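Local atomic coordinates of mannitol dehydrogenase (Pseudomonas fluorescens, PDB entry 1LJ8), a protein that binds NAD and probably catalyses the oxidation of mannitol at its second carbon, as a long-chain dehydrogenase. Residues A[215-218]-A[219-223]. Residues are numbered along the deposited sequence; the frame is centred on the assembly and turned at random.
Sequences HDWI and KAHVS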
loop_
_atom_site.group_PDB
_atom_site.type_symbol
_atom_site.label_atom_id
_atom_site.label_comp_id
_atom_site.label_asym_id
_atom_site.label_seq_id
_atom_site.Cartn_x
_atom_site.Cartn_y
_atom_site.Cartn_z
ATOM N N HIS A 215 -1.634 -14.448 -23.796
ATOM C CA HIS A 215 -1.216 -15.029 -22.512
ATOM C C HIS A 215 0.188 -15.629 -22.634
ATOM O O HIS A 215 1.094 -15.380 -21.798
ATOM C CB HIS A 215 -2.207 -16.134 -22.072
ATOM C CG HIS A 215 -1.666 -17.056 -21.019
ATOM N ND1 HIS A 215 -0.760 -18.054 -21.303
ATOM C CD2 HIS A 215 -1.859 -17.093 -19.676
ATOM C CE1 HIS A 215 -0.414 -18.666 -20.179
ATOM N NE2 HIS A 215 -1.066 -18.097 -19.179
ATOM N N ASP A 216 0.391 -16.411 -23.689
ATOM C CA ASP A 216 1.685 -17.059 -23.853
ATOM C C ASP A 216 2.808 -16.070 -24.116
ATOM O O ASP A 216 3.935 -16.227 -23.602
ATOM C CB ASP A 216 1.617 -18.082 -25.001
ATOM C CG ASP A 216 0.777 -19.307 -24.653
ATOM O OD1 ASP A 216 0.164 -19.380 -23.560
ATOM O OD2 ASP A 216 0.724 -20.227 -25.491
ATOM N N TRP A 217 2.507 -15.048 -24.903
ATOM C CA TRP A 217 3.514 -14.071 -25.216
ATOM C C TRP A 217 3.891 -13.296 -23.944
ATOM O O TRP A 217 5.076 -12.995 -23.720
ATOM C CB TRP A 217 3.019 -13.077 -26.259
ATOM C CG TRP A 217 4.088 -12.115 -26.688
ATOM C CD1 TRP A 217 5.003 -12.275 -27.694
ATOM C CD2 TRP A 217 4.318 -10.821 -26.141
ATOM N NE1 TRP A 217 5.784 -11.151 -27.807
ATOM C CE2 TRP A 217 5.382 -10.242 -26.862
ATOM C CE3 TRP A 217 3.716 -10.086 -25.107
ATOM C CZ2 TRP A 217 5.868 -8.947 -26.582
ATOM C CZ3 TRP A 217 4.202 -8.797 -24.837
ATOM C CH2 TRP A 217 5.260 -8.249 -25.567
ATOM N N ILE A 218 2.896 -12.966 -23.127
ATOM C CA ILE A 218 3.182 -12.208 -21.906
ATOM C C ILE A 218 4.022 -13.054 -20.948
ATOM O O ILE A 218 5.010 -12.580 -20.363
ATOM C CB ILE A 218 1.860 -11.750 -21.228
ATOM C CG1 ILE A 218 1.231 -10.647 -22.091
ATOM C CG2 ILE A 218 2.126 -11.231 -19.742
ATOM C CD1 ILE A 218 -0.122 -10.193 -21.577
ATOM N N LYS A 219 3.634 -14.315 -20.804
ATOM C CA LYS A 219 4.348 -15.229 -19.923
ATOM C C LYS A 219 5.819 -15.303 -20.310
ATOM O O LYS A 219 6.712 -15.335 -19.439
ATOM C CB LYS A 219 3.676 -16.602 -19.964
ATOM C CG LYS A 219 4.183 -17.576 -18.943
ATOM C CD LYS A 219 3.386 -18.875 -19.034
ATOM C CE LYS A 219 3.871 -19.881 -17.993
ATOM N NZ LYS A 219 2.819 -20.917 -17.765
ATOM N N ALA A 220 6.093 -15.259 -21.607
ATOM C CA ALA A 220 7.468 -15.335 -22.079
ATOM C C ALA A 220 8.246 -14.019 -22.218
ATOM O O ALA A 220 9.472 -14.038 -22.277
ATOM C CB ALA A 220 7.502 -16.092 -23.439
ATOM N N HIS A 221 7.569 -12.872 -22.247
ATOM C CA HIS A 221 8.287 -11.615 -22.484
ATOM C C HIS A 221 8.240 -10.558 -21.374
ATOM O O HIS A 221 9.036 -9.614 -21.377
ATOM C CB HIS A 221 7.767 -10.962 -23.792
ATOM C CG HIS A 221 7.994 -11.817 -25.011
ATOM N ND1 HIS A 221 9.090 -11.676 -25.836
ATOM C CD2 HIS A 221 7.281 -12.856 -25.514
ATOM C CE1 HIS A 221 9.039 -12.588 -26.797
ATOM N NE2 HIS A 221 7.954 -13.316 -26.623
ATOM N N VAL A 222 7.304 -10.702 -20.447
ATOM C CA VAL A 222 7.181 -9.708 -19.363
ATOM C C VAL A 222 7.713 -10.286 -18.024
ATOM O O VAL A 222 7.490 -11.469 -17.726
ATOM C CB VAL A 222 5.677 -9.325 -19.191
ATOM C CG1 VAL A 222 5.520 -8.272 -18.085
ATOM C CG2 VAL A 222 5.124 -8.748 -20.515
ATOM N N SER A 223 8.454 -9.488 -17.258
ATOM C CA SER A 223 8.943 -9.916 -15.932
ATOM C C SER A 223 8.104 -9.172 -14.846
ATOM O O SER A 223 7.545 -8.087 -15.084
ATOM C CB SER A 223 10.430 -9.589 -15.760
ATOM O OG SER A 223 10.663 -8.235 -16.070
#
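The C-terminal end of helix 212-221, in the Rossmann domain, is where Trp217 and His221, one turn apart, lay their rings together in an offset stack. The five-membered ring of Trp217 and the imidazole are 3.7 Å apart at their centroids, with planes at 17°. CG of Trp217 stands anti to the backbone N (chi1 -175°), which carries the indole outward from the helix, where the His221 ring one turn on can cover its face. The benzene part receives a CH-pi contact, with His221 CB 3.9 Å from the centroid of that six-membered ring. A broad indole suits this boundary position because it also packs on Leu173 of helix 165-178 and meets Arg177 in a cation-pi contact. Replacing Trp217 by alanine would probably deprive the His221 imidazole of its stacking partner, and Arg177 of the ring it rests against.

Toward the protein interior, Ile218 and Val222, branched and apolar as a buried side requires, lie side by side, CG2 to CG2 at 4.0 Å, and both reach Leu173. Where His215 packs on Leu204 and Ala208 of helix 195-210, its ND1 donates to the anti lone pair of Asp216 OD1 at 2.8 Å, almost in the imidazole plane. The extended Lys219 side chain lies beside that of His215, CD within 4.0 Å of His215 CE1, and its length carries the charge outward.

Lys219 N to His215 O (2.9 Å) is a regular helical bond. At the helix end Ile218 O takes two donors: Val222 N at 3.0 Å with a fairly straight 161° bond, and His221 N at 3.2 Å from above the carbonyl plane.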